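Side-chain contacts in putative cell surface hydrolase (PDB 3LP5), which is an uncharacterised bacterial protein of the alpha/beta hydrolase class, probably a surface-located hydrolase that works through a serine nucleophile: residues I205-A210 against V224-Q229; S170-E175 against N186-G191; S22-L27 against F62-F67; A75-Q80 against H105-L110; A5-V10 against Q229-E234. All coordinates share one frame; numbering follows the deposited sequence.

Contact 1 (I205-A210 against V224-Q229)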
# COMPACT_ATOMS: atom_id res chain seq x y z
N ILE A 205 7.55 9.83 -5.16
CA ILE A 205 8.31 10.41 -4.03
C ILE A 205 9.52 9.54 -3.86
O ILE A 205 9.39 8.33 -3.87
CB ILE A 205 7.47 10.44 -2.69
CG1 ILE A 205 6.21 11.28 -2.85
CG2 ILE A 205 8.33 10.98 -1.48
CD1 ILE A 205 5.10 11.05 -1.81
N THR A 206 10.70 10.15 -3.67
CA THR A 206 11.90 9.39 -3.39
C THR A 206 12.22 9.37 -1.91
O THR A 206 12.21 10.39 -1.23
CB THR A 206 13.14 9.94 -4.17
OG1 THR A 206 12.79 10.10 -5.54
CG2 THR A 206 14.28 8.96 -4.12
N VAL A 207 12.53 8.17 -1.42
CA VAL A 207 13.13 7.98 -0.11
C VAL A 207 14.31 7.06 -0.32
O VAL A 207 14.13 5.89 -0.74
CB VAL A 207 12.11 7.34 0.90
CG1 VAL A 207 12.77 6.97 2.22
CG2 VAL A 207 10.98 8.30 1.15
N THR A 208 15.51 7.53 0.05
CA THR A 208 16.67 6.74 -0.30
C THR A 208 16.71 5.52 0.60
O THR A 208 16.43 5.64 1.77
CB THR A 208 17.98 7.55 -0.26
OG1 THR A 208 18.31 7.83 1.11
CG2 THR A 208 17.82 8.87 -1.02
N GLY A 209 16.96 4.34 0.03
CA GLY A 209 16.93 3.11 0.79
C GLY A 209 15.59 2.41 0.87
O GLY A 209 15.52 1.27 1.37
N ALA A 210 14.52 3.04 0.38
CA ALA A 210 13.16 2.47 0.52
C ALA A 210 13.01 1.16 -0.25
O ALA A 210 12.13 0.37 0.08
CB ALA A 210 12.03 3.46 0.14
N VAL A 224 7.21 7.39 7.65
CA VAL A 224 6.07 7.70 8.58
C VAL A 224 5.68 9.17 8.41
O VAL A 224 4.50 9.49 8.40
CB VAL A 224 6.47 7.40 10.06
CG1 VAL A 224 5.47 8.01 11.09
CG2 VAL A 224 6.53 5.88 10.22
N SER A 225 6.67 10.06 8.20
CA SER A 225 6.36 11.45 8.02
C SER A 225 5.46 11.62 6.74
O SER A 225 4.51 12.36 6.74
CB SER A 225 7.62 12.29 7.88
OG SER A 225 7.27 13.67 7.72
N LEU A 226 5.76 10.87 5.68
CA LEU A 226 5.05 11.01 4.41
C LEU A 226 3.68 10.41 4.48
O LEU A 226 2.73 10.87 3.81
CB LEU A 226 5.85 10.37 3.27
CG LEU A 226 7.19 11.07 2.96
CD1 LEU A 226 7.99 10.17 2.05
CD2 LEU A 226 7.01 12.46 2.31
N ILE A 227 3.57 9.31 5.21
CA ILE A 227 2.29 8.65 5.35
C ILE A 227 1.38 9.63 6.05
O ILE A 227 0.25 9.91 5.57
CB ILE A 227 2.34 7.32 6.15
CG1 ILE A 227 3.03 6.21 5.37
CG2 ILE A 227 0.95 6.93 6.66
CD1 ILE A 227 3.44 5.01 6.27
N ARG A 228 1.88 10.21 7.13
CA ARG A 228 1.09 11.27 7.85
C ARG A 228 0.67 12.48 6.96
O ARG A 228 -0.49 12.86 6.93
CB ARG A 228 1.82 11.73 9.07
CG ARG A 228 1.83 10.67 10.15
CD ARG A 228 2.66 11.14 11.36
NE ARG A 228 2.08 12.36 11.93
CZ ARG A 228 2.76 13.28 12.60
NH1 ARG A 228 4.06 13.13 12.83
NH2 ARG A 228 2.12 14.33 13.11
N GLN A 229 1.62 13.07 6.25
CA GLN A 229 1.36 14.20 5.40
C GLN A 229 0.44 13.90 4.19
O GLN A 229 -0.41 14.70 3.87
CB GLN A 229 2.68 14.79 4.90
CG GLN A 229 2.52 15.93 3.88
CD GLN A 229 3.73 16.80 3.82
OE1 GLN A 229 4.57 16.78 4.73
NE2 GLN A 229 3.84 17.57 2.76
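A single methyl, Leu226 CD1, carries the apolar contact, meeting Ile205 CG2 and Val207 CG2, each 3.6 Å away. With Leu226 CG anti to the carbonyl carbon (chi1 -66°), the isobutyl group runs out from the helix and slides past both beta-branched side chains in the opposite direction. Ile205 and Val207, two apart along the chain, both point at the helix, and the leucine is long enough to bridge to the pair. Each offers one methyl of its branch, so three branched apolar residues suit this buried seam.

No hydrogen bond crosses between the segments; backbone bonds shape each one from within. Beyond the strand, a type II turn runs from Val207 to Ala210, closed by Ala210 N to Val207 O at 3.1 Å. Gly209 takes positive phi there, where a side chain would press on the preceding carbonyl oxygen; its N also bonds to a carboxylate oxygen of Glu175.

In the sheet, strand 201-206 is the outermost strand on this side, bonded to strand 167-172, whose Ile171 packs against both Ile205 and Val207. Helix 217-231 lies over this end of the sheet, with helix 17-30 beside it, Val224 touching Leu23 and Glu26.

Contact 2 (S170-E175 against N186-G191)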
# COMPACT_ATOMS: atom_id res chain seq x y z
N SER A 170 3.39 7.00 -4.87
CA SER A 170 4.29 5.89 -5.00
C SER A 170 5.69 6.32 -4.49
O SER A 170 6.33 7.16 -5.10
CB SER A 170 4.36 5.42 -6.45
OG SER A 170 5.35 4.36 -6.61
N ILE A 171 6.10 5.77 -3.35
CA ILE A 171 7.46 5.99 -2.79
C ILE A 171 8.39 4.95 -3.39
O ILE A 171 8.05 3.77 -3.44
CB ILE A 171 7.45 5.83 -1.27
CG1 ILE A 171 6.58 6.97 -0.64
CG2 ILE A 171 8.90 5.72 -0.67
CD1 ILE A 171 6.15 6.68 0.82
N ALA A 172 9.56 5.42 -3.87
CA ALA A 172 10.65 4.56 -4.34
C ALA A 172 12.00 5.05 -3.79
O ALA A 172 12.19 6.24 -3.48
CB ALA A 172 10.67 4.57 -5.86
N GLY A 173 12.91 4.11 -3.64
CA GLY A 173 14.31 4.49 -3.43
C GLY A 173 15.05 4.57 -4.75
O GLY A 173 14.45 4.51 -5.85
N THR A 174 16.36 4.71 -4.69
CA THR A 174 17.14 4.79 -5.95
C THR A 174 18.04 3.57 -6.18
O THR A 174 18.79 3.53 -7.13
CB THR A 174 17.89 6.12 -6.11
OG1 THR A 174 18.62 6.41 -4.91
CG2 THR A 174 16.87 7.27 -6.43
N GLU A 175 17.89 2.55 -5.36
CA GLU A 175 18.66 1.31 -5.45
C GLU A 175 18.25 0.52 -6.70
O GLU A 175 17.07 0.31 -6.94
CB GLU A 175 18.41 0.51 -4.15
CG GLU A 175 18.70 1.35 -2.83
CD GLU A 175 17.64 2.42 -2.54
OE1 GLU A 175 16.46 2.05 -2.37
OE2 GLU A 175 17.97 3.65 -2.45
N ASN A 186 14.21 0.48 -11.42
CA ASN A 186 13.58 0.34 -12.76
C ASN A 186 12.26 -0.41 -12.73
O ASN A 186 11.35 -0.08 -13.48
CB ASN A 186 14.52 -0.31 -13.80
CG ASN A 186 15.68 0.62 -14.20
OD1 ASN A 186 15.65 1.80 -13.92
ND2 ASN A 186 16.67 0.08 -14.86
N SER A 187 12.13 -1.37 -11.83
CA SER A 187 10.86 -2.10 -11.66
C SER A 187 9.78 -1.24 -10.92
O SER A 187 8.67 -1.12 -11.37
CB SER A 187 11.14 -3.42 -10.91
OG SER A 187 9.93 -4.07 -10.52
N VAL A 188 10.13 -0.61 -9.79
CA VAL A 188 9.19 0.28 -9.07
C VAL A 188 8.68 1.36 -10.01
O VAL A 188 7.52 1.72 -9.95
CB VAL A 188 9.87 0.92 -7.86
CG1 VAL A 188 8.88 1.83 -7.06
CG2 VAL A 188 10.38 -0.19 -6.96
N ASN A 189 9.55 1.85 -10.89
CA ASN A 189 9.21 2.93 -11.80
C ASN A 189 8.13 2.56 -12.84
O ASN A 189 7.51 3.44 -13.39
CB ASN A 189 10.47 3.41 -12.51
CG ASN A 189 10.28 4.77 -13.16
OD1 ASN A 189 9.76 5.71 -12.55
ND2 ASN A 189 10.66 4.87 -14.42
N TYR A 190 7.89 1.27 -13.09
CA TYR A 190 6.82 0.86 -14.02
C TYR A 190 5.41 1.23 -13.48
O TYR A 190 4.42 1.26 -14.21
CB TYR A 190 6.90 -0.65 -14.32
CG TYR A 190 7.87 -1.04 -15.41
CD1 TYR A 190 9.22 -0.73 -15.31
CD2 TYR A 190 7.45 -1.86 -16.50
CE1 TYR A 190 10.13 -1.15 -16.33
CE2 TYR A 190 8.33 -2.28 -17.48
CZ TYR A 190 9.67 -1.92 -17.39
OH TYR A 190 10.55 -2.39 -18.36
N GLY A 191 5.35 1.55 -12.20
CA GLY A 191 4.13 2.10 -11.54
C GLY A 191 3.49 3.23 -12.37
O GLY A 191 2.24 3.24 -12.54
O HOH W 1 5.98 4.09 -9.55
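Ala172 and Val188 meet through methyl groups alone, and the flat groups lie around that meeting rather than in it. The ring of Tyr190 packs edge-to-face with Phe152 and with Tyr193, and its hydroxyl makes a weak bond to Ser144 O, so the tyrosine faces the neighbouring helices. The carboxylate of Glu175 folds back over its own loop: OE2 takes a weak bond from Thr174 N at 3.0 Å, bent to 143°, and a regular hydrogen bond from Gly209 N, while OE1 takes Asn211 N.

At the contact itself, Ala172 CB lies 3.5 Å from Val188 CG1, tighter than usual for two carbons. Val188 CG1 is anti to the backbone N (chi1 -178°), which turns this methyl onto the strand, and it also comes within 4.2 Å of Ile171 O. A small alanine lets the helix come this near; a valine, short and branched at CB, presents a methyl with few torsions to fix.

In the alpha/beta hydrolase fold, strand 167-172 is an inner strand of the central sheet, and the loop that follows a strand in this place commonly carries the catalytic acid. The short helix 185-188 comes back from that loop against the strand's end.

The polar link is made by a water. It donates to Val188 O at 2.9 Å and bonds Ser170 OG at 3.0 Å, giving both buried oxygens a partner. A type I turn follows from Val188 to Gly191, whose N returns to Val188 O at 3.1 Å, so this carbonyl is gripped twice.

Contact 3 (S22-L27 against F62-F67)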
# COMPACT_ATOMS: atom_id res chain seq x y z
N SER A 22 7.71 -1.99 12.12
CA SER A 22 8.29 -0.77 12.61
C SER A 22 7.51 0.45 12.17
O SER A 22 7.28 1.35 13.00
CB SER A 22 9.74 -0.64 12.16
OG SER A 22 10.51 -1.62 12.83
N LEU A 23 7.11 0.48 10.90
CA LEU A 23 6.28 1.57 10.39
C LEU A 23 5.00 1.75 11.18
O LEU A 23 4.65 2.88 11.50
CB LEU A 23 5.94 1.41 8.88
CG LEU A 23 7.17 1.44 7.94
CD1 LEU A 23 6.74 1.21 6.46
CD2 LEU A 23 7.93 2.76 8.11
N ILE A 24 4.28 0.66 11.44
CA ILE A 24 3.00 0.73 12.17
C ILE A 24 3.18 1.22 13.59
O ILE A 24 2.45 2.09 14.07
CB ILE A 24 2.30 -0.66 12.25
CG1 ILE A 24 2.22 -1.33 10.88
CG2 ILE A 24 0.90 -0.56 12.95
CD1 ILE A 24 1.14 -0.94 10.02
N THR A 25 4.16 0.66 14.29
CA THR A 25 4.44 1.12 15.65
C THR A 25 4.74 2.61 15.68
O THR A 25 4.21 3.36 16.52
CB THR A 25 5.64 0.37 16.22
OG1 THR A 25 5.37 -1.00 16.11
CG2 THR A 25 5.83 0.67 17.68
N GLU A 26 5.62 3.04 14.81
CA GLU A 26 6.01 4.43 14.79
C GLU A 26 4.87 5.32 14.33
O GLU A 26 4.67 6.37 14.91
CB GLU A 26 7.26 4.60 13.95
CG GLU A 26 8.51 4.61 14.84
CD GLU A 26 8.71 3.34 15.71
OE1 GLU A 26 8.74 3.47 16.98
OE2 GLU A 26 8.88 2.21 15.12
N LEU A 27 4.11 4.90 13.33
CA LEU A 27 2.98 5.69 12.88
C LEU A 27 2.01 5.94 14.08
O LEU A 27 1.53 7.07 14.31
CB LEU A 27 2.30 4.96 11.72
CG LEU A 27 1.10 5.64 11.08
CD1 LEU A 27 1.45 7.03 10.58
CD2 LEU A 27 0.44 4.77 9.95
N PHE A 62 -6.85 1.70 11.88
CA PHE A 62 -5.85 1.06 11.05
C PHE A 62 -6.26 -0.39 10.97
O PHE A 62 -6.43 -1.05 12.01
CB PHE A 62 -4.46 1.13 11.71
CG PHE A 62 -3.85 2.53 11.78
CD1 PHE A 62 -4.35 3.60 11.03
CD2 PHE A 62 -2.71 2.75 12.57
CE1 PHE A 62 -3.77 4.88 11.06
CE2 PHE A 62 -2.12 4.04 12.64
CZ PHE A 62 -2.65 5.09 11.89
N ILE A 63 -6.42 -0.90 9.78
CA ILE A 63 -6.70 -2.32 9.63
C ILE A 63 -5.55 -2.98 8.82
O ILE A 63 -5.32 -2.59 7.67
CB ILE A 63 -8.06 -2.50 8.98
CG1 ILE A 63 -9.14 -1.75 9.80
CG2 ILE A 63 -8.39 -3.98 8.88
CD1 ILE A 63 -10.57 -1.82 9.08
N VAL A 64 -4.79 -3.93 9.41
CA VAL A 64 -3.73 -4.61 8.68
C VAL A 64 -4.36 -5.85 8.11
O VAL A 64 -5.03 -6.59 8.84
CB VAL A 64 -2.56 -5.04 9.61
CG1 VAL A 64 -1.43 -5.87 8.84
CG2 VAL A 64 -1.95 -3.80 10.24
N ILE A 65 -4.16 -6.10 6.83
CA ILE A 65 -4.59 -7.35 6.21
C ILE A 65 -3.38 -8.02 5.61
O ILE A 65 -2.79 -7.48 4.67
CB ILE A 65 -5.66 -7.12 5.09
CG1 ILE A 65 -6.88 -6.40 5.65
CG2 ILE A 65 -6.04 -8.50 4.44
CD1 ILE A 65 -7.90 -6.05 4.63
N GLY A 66 -2.98 -9.18 6.16
CA GLY A 66 -1.92 -9.97 5.54
C GLY A 66 -2.33 -11.40 5.33
O GLY A 66 -3.51 -11.78 5.52
N PHE A 67 -1.37 -12.19 4.90
CA PHE A 67 -1.69 -13.54 4.38
C PHE A 67 -0.75 -14.58 4.96
O PHE A 67 0.46 -14.32 5.00
CB PHE A 67 -1.58 -13.52 2.85
CG PHE A 67 -2.23 -12.32 2.22
CD1 PHE A 67 -3.62 -12.23 2.14
CD2 PHE A 67 -1.44 -11.23 1.79
CE1 PHE A 67 -4.24 -11.10 1.59
CE2 PHE A 67 -2.03 -10.11 1.26
CZ PHE A 67 -3.45 -10.02 1.18
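Phe62, Ile24 and Leu27 carry this helix-on-sheet packing, in which helix 17-30 covers one face of the central sheet of the alpha/beta hydrolase fold. Phe62 gives up the most surface. Its ring extends from the first residue of strand 62-67 toward the helix, and its far end meets Leu27: CD2 of the leucine is 3.7 Å from Phe62 CZ and 3.8 Å from CE2, approaching the ring obliquely. Leu27 CG sits close to the same two ring carbons, held there because it is anti to the backbone N (chi1 -179°), which swings the branch down to the strand. A leucine suits the place, since its fork can press both CG and one methyl on an aromatic ring. An alanine here is likely to open a gap at the end of the Phe62 ring and leave the phenyl group freer to shift.

The ring also stacks with His35, so it is held by more than the leucine. Its side chain lies about 6 Å from a bound sodium ion, and the metal site comprises Gly28, Thr31 and Lys33; Leu27 O bonds Thr31 OG1, tying this end of the helix to that site.

Ile24 works one turn earlier. Its CB does not aim at the strand, but the side chain bends (chi2 -82°) to bring its end over it, where Ile24 CD1 reaches Val64 CG2 at 4.2 Å.

Contact 4 (A75-Q80 against H105-L110)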
# COMPACT_ATOMS: atom_id res chain seq x y z
N ALA A 75 2.21 -15.87 -9.24
CA ALA A 75 1.29 -16.89 -8.85
C ALA A 75 0.73 -16.60 -7.43
O ALA A 75 -0.49 -16.79 -7.18
CB ALA A 75 1.94 -18.21 -8.91
N ASN A 76 1.59 -16.14 -6.50
CA ASN A 76 1.14 -15.81 -5.20
C ASN A 76 0.36 -14.50 -5.12
O ASN A 76 -0.64 -14.40 -4.39
CB ASN A 76 2.31 -15.88 -4.18
CG ASN A 76 2.87 -17.25 -4.10
OD1 ASN A 76 4.08 -17.48 -4.29
ND2 ASN A 76 2.02 -18.19 -3.87
N ILE A 77 0.79 -13.52 -5.90
CA ILE A 77 0.17 -12.22 -5.90
C ILE A 77 -1.26 -12.36 -6.43
O ILE A 77 -2.18 -11.71 -5.91
CB ILE A 77 0.95 -11.22 -6.83
CG1 ILE A 77 2.39 -10.96 -6.31
CG2 ILE A 77 0.13 -9.91 -7.08
CD1 ILE A 77 2.42 -10.38 -5.05
N ASP A 78 -1.46 -13.22 -7.43
CA ASP A 78 -2.85 -13.39 -7.97
C ASP A 78 -3.77 -13.96 -6.89
O ASP A 78 -4.91 -13.54 -6.79
CB ASP A 78 -2.88 -14.27 -9.24
CG ASP A 78 -2.33 -13.54 -10.49
OD1 ASP A 78 -2.22 -12.29 -10.52
OD2 ASP A 78 -2.01 -14.21 -11.46
N LYS A 79 -3.28 -14.90 -6.07
CA LYS A 79 -4.08 -15.40 -4.91
C LYS A 79 -4.27 -14.38 -3.80
O LYS A 79 -5.32 -14.35 -3.18
CB LYS A 79 -3.42 -16.66 -4.27
CG LYS A 79 -3.29 -17.83 -5.23
CD LYS A 79 -2.46 -18.95 -4.63
CE LYS A 79 -2.03 -19.97 -5.70
NZ LYS A 79 -1.72 -21.30 -5.06
N GLN A 80 -3.22 -13.61 -3.50
CA GLN A 80 -3.33 -12.60 -2.44
C GLN A 80 -4.34 -11.52 -2.77
O GLN A 80 -5.00 -10.98 -1.88
CB GLN A 80 -1.95 -12.00 -2.08
CG GLN A 80 -0.99 -13.11 -1.48
CD GLN A 80 0.51 -12.90 -1.89
OE1 GLN A 80 0.83 -11.99 -2.64
NE2 GLN A 80 1.41 -13.74 -1.37
N HIS A 105 2.72 -2.04 1.22
CA HIS A 105 4.16 -2.06 1.35
C HIS A 105 4.72 -3.17 0.49
O HIS A 105 4.25 -4.30 0.54
CB HIS A 105 4.59 -2.24 2.82
CG HIS A 105 6.08 -2.26 2.99
ND1 HIS A 105 6.72 -3.16 3.81
CD2 HIS A 105 7.06 -1.51 2.42
CE1 HIS A 105 8.03 -2.97 3.74
NE2 HIS A 105 8.26 -1.97 2.91
N SER A 106 5.71 -2.83 -0.33
CA SER A 106 6.41 -3.86 -1.11
C SER A 106 5.36 -4.57 -2.00
O SER A 106 4.59 -3.89 -2.64
CB SER A 106 7.17 -4.80 -0.15
OG SER A 106 7.73 -5.93 -0.84
N ASN A 107 5.28 -5.90 -2.01
CA ASN A 107 4.24 -6.59 -2.81
C ASN A 107 2.83 -6.16 -2.43
O ASN A 107 1.88 -6.28 -3.21
CB ASN A 107 4.34 -8.08 -2.61
CG ASN A 107 5.57 -8.70 -3.29
OD1 ASN A 107 6.23 -8.08 -4.07
ND2 ASN A 107 5.87 -9.93 -2.93
N GLY A 108 2.65 -5.66 -1.22
CA GLY A 108 1.32 -5.16 -0.82
C GLY A 108 0.78 -4.13 -1.81
O GLY A 108 -0.45 -4.04 -2.05
N GLY A 109 1.67 -3.35 -2.42
CA GLY A 109 1.21 -2.30 -3.37
C GLY A 109 0.64 -2.94 -4.65
O GLY A 109 -0.31 -2.43 -5.23
N LEU A 110 1.29 -4.02 -5.12
CA LEU A 110 0.79 -4.80 -6.25
C LEU A 110 -0.52 -5.53 -5.94
O LEU A 110 -1.49 -5.58 -6.78
CB LEU A 110 1.84 -5.88 -6.68
CG LEU A 110 3.31 -5.48 -6.73
CD1 LEU A 110 4.16 -6.58 -7.47
CD2 LEU A 110 3.42 -4.13 -7.45
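The nucleophile elbow, the sharp strand-to-helix turn of alpha/beta hydrolases, probably presents Ser106 here as the nucleophile, and the helix leaving it meets helix 74-92 through Asn107, Leu110 and Ile77. Ser106 has the strained backbone (phi 59°, psi -130°) expected of such an elbow, with its CB 4.1 Å above the ring centre of His105. Glycine fits at Gly108 because a CB there would clash with His105 O, to which Gly108 N bonds at 2.7 Å.

Ile77 has the most surface buried here. Its CD1 lies 3.9 Å from Asn107 CB and 4.1 Å from Asn107 ND2, so this one methyl lies against the asparagine side chain, near its CB and its amide alike, the two side chains crossing at about a right angle. The other branch, Ile77 CG2, rests 4.4 Å from Leu110 CB, a looser touch. Being beta-branched, Ile77 can address two residues about one helical turn apart, CG1 turned beside the backbone N (chi1 -64°) and CG2 toward Leu110. Asn107 ND2 also makes a weak bond to Asp72 OD2, so the amide has a polar partner while the side chain's carbons pack on Ile77.

Around this contact, Ile77 and Gln80 also touch Ile111 of helix 107-118, and Leu110 reaches Met140 in a loop. At its start the elbow joins the sheet, His105 bonding by backbone to Val10 of strand 7-10 and Ser106 to Ile134 of strand 127-134.

Contact 5 (A5-V10 against Q229-E234)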
# COMPACT_ATOMS: atom_id res chain seq x y z
N ALA A 5 -13.70 5.98 8.22
CA ALA A 5 -12.89 5.67 7.04
C ALA A 5 -11.57 5.04 7.45
O ALA A 5 -10.65 5.72 7.85
CB ALA A 5 -12.67 6.91 6.14
N PRO A 6 -11.46 3.72 7.33
CA PRO A 6 -10.32 3.01 7.88
C PRO A 6 -9.11 3.21 6.97
O PRO A 6 -9.29 3.61 5.83
CB PRO A 6 -10.79 1.57 7.90
CG PRO A 6 -11.79 1.48 6.74
CD PRO A 6 -12.42 2.84 6.64
N VAL A 7 -7.90 3.09 7.51
CA VAL A 7 -6.72 3.05 6.68
C VAL A 7 -6.33 1.54 6.58
O VAL A 7 -5.89 0.93 7.60
CB VAL A 7 -5.57 3.80 7.30
CG1 VAL A 7 -4.35 3.81 6.36
CG2 VAL A 7 -5.99 5.19 7.65
N ILE A 8 -6.51 0.92 5.42
CA ILE A 8 -6.25 -0.53 5.25
C ILE A 8 -4.83 -0.80 4.71
O ILE A 8 -4.47 -0.26 3.70
CB ILE A 8 -7.34 -1.18 4.36
CG1 ILE A 8 -8.73 -0.82 4.95
CG2 ILE A 8 -7.14 -2.72 4.32
CD1 ILE A 8 -10.01 -1.17 4.07
N MET A 9 -4.01 -1.56 5.46
CA MET A 9 -2.58 -1.68 5.17
C MET A 9 -2.25 -3.12 4.86
O MET A 9 -2.67 -4.05 5.58
CB MET A 9 -1.72 -1.21 6.37
CG MET A 9 -2.15 0.24 6.99
SD MET A 9 -1.28 0.61 8.57
CE MET A 9 -2.54 0.02 9.67
N VAL A 10 -1.48 -3.33 3.79
CA VAL A 10 -1.17 -4.67 3.28
C VAL A 10 0.31 -4.74 3.08
O VAL A 10 0.90 -3.95 2.32
CB VAL A 10 -1.84 -4.97 1.89
CG1 VAL A 10 -1.43 -6.38 1.39
CG2 VAL A 10 -3.38 -4.89 2.01
N GLN A 229 1.62 13.07 6.25
CA GLN A 229 1.36 14.20 5.40
C GLN A 229 0.44 13.90 4.19
O GLN A 229 -0.41 14.70 3.87
CB GLN A 229 2.68 14.79 4.90
CG GLN A 229 2.52 15.93 3.88
CD GLN A 229 3.73 16.80 3.82
OE1 GLN A 229 4.57 16.78 4.73
NE2 GLN A 229 3.84 17.57 2.76
N TYR A 230 0.66 12.78 3.50
CA TYR A 230 -0.03 12.56 2.21
C TYR A 230 -1.12 11.51 2.32
O TYR A 230 -2.15 11.66 1.71
CB TYR A 230 0.97 12.16 1.10
CG TYR A 230 1.89 13.31 0.70
CD1 TYR A 230 1.40 14.40 -0.07
CD2 TYR A 230 3.22 13.34 1.10
CE1 TYR A 230 2.24 15.46 -0.40
CE2 TYR A 230 4.06 14.40 0.78
CZ TYR A 230 3.58 15.44 0.02
OH TYR A 230 4.43 16.47 -0.31
N LEU A 231 -0.91 10.45 3.08
CA LEU A 231 -1.96 9.39 3.14
C LEU A 231 -3.04 9.79 4.12
O LEU A 231 -4.24 9.69 3.81
CB LEU A 231 -1.42 7.99 3.50
CG LEU A 231 -2.49 6.88 3.33
CD1 LEU A 231 -3.03 6.74 1.89
CD2 LEU A 231 -2.04 5.55 3.83
N LEU A 232 -2.61 10.24 5.30
CA LEU A 232 -3.54 10.66 6.36
C LEU A 232 -3.95 12.12 6.22
O LEU A 232 -4.88 12.55 6.88
CB LEU A 232 -2.93 10.43 7.75
CG LEU A 232 -2.55 8.97 8.03
CD1 LEU A 232 -1.93 8.76 9.45
CD2 LEU A 232 -3.71 8.02 7.84
N ALA A 233 -3.24 12.89 5.40
CA ALA A 233 -3.52 14.32 5.21
C ALA A 233 -3.58 15.11 6.53
O ALA A 233 -4.42 15.97 6.74
CB ALA A 233 -4.78 14.55 4.33
N GLU A 234 -2.64 14.82 7.42
CA GLU A 234 -2.56 15.48 8.71
C GLU A 234 -1.87 16.83 8.51
O GLU A 234 -1.02 16.96 7.63
CB GLU A 234 -1.68 14.61 9.58
CG GLU A 234 -1.95 14.72 11.00
CD GLU A 234 -1.25 13.61 11.79
OE1 GLU A 234 -0.82 13.88 12.93
OE2 GLU A 234 -1.12 12.49 11.27
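Val7 splits its two methyls between two leucines. Val7 CG1 and Leu231 CD2 reach toward each other tip to tip, 3.8 Å apart, whereas Val7 CG2 meets Leu232 CD2 at 3.6 Å with the two side chains crossing at about a right angle. The leucines get there by different torsions. Leu231 points toward the strand with CG anti to the backbone N (chi1 -171°). Leu232 starts off to one side, and its CG stands anti to the carbonyl carbon instead (chi1 -59°), which brings its far methyl back to Val7. A valine suits the strand position because its fork offers one methyl to each, and leucines are long enough to reach it from the 229-234 segment.

The chain then leaves helical geometry at Ala233, with positive phi. Further along, Glu234 closes a salt bridge back to Arg228 of helix 217-231, and Leu231 O takes a bond from Arg130 NE, giving that carbonyl a side-chain partner.

Strand 7-10 lies in the middle of the sheet, Val7 bonding to Ile63 of strand 62-67 and Ile8 to Tyr101 of strand 99-105. The segment 229-234, late in the chain, packs over this first strand, and Leu232 also touches Leu27 of helix 17-30.

How the contacts relate
Contacts 1, 2, 3 and 5 pack against the central sheet, while contact 4 joins two helices just beyond one of its strands. Contacts 1 and 5 share helix 217-231 and Gln229; Ile227 O and Leu232 N, 2.9 Å apart, are probably hydrogen-bonded in a wider, pi-type turn. Contact 1 also joins contact 2, Val207 N lying 2.8 Å from Ala172 O between neighbouring strands. Contacts 3 and 5 are the nearest pair of centres, about 11 Å, and strands 62-67 and 7-10 pair there. Contact 4 holds the probable nucleophile and meets contact 5 at Val10 O, 2.9 Å from His105 N. The side chain of Phe62 in contact 3 is about 6 Å from a sodium ion, and that of Leu232 in contact 5 about 8 Å from one.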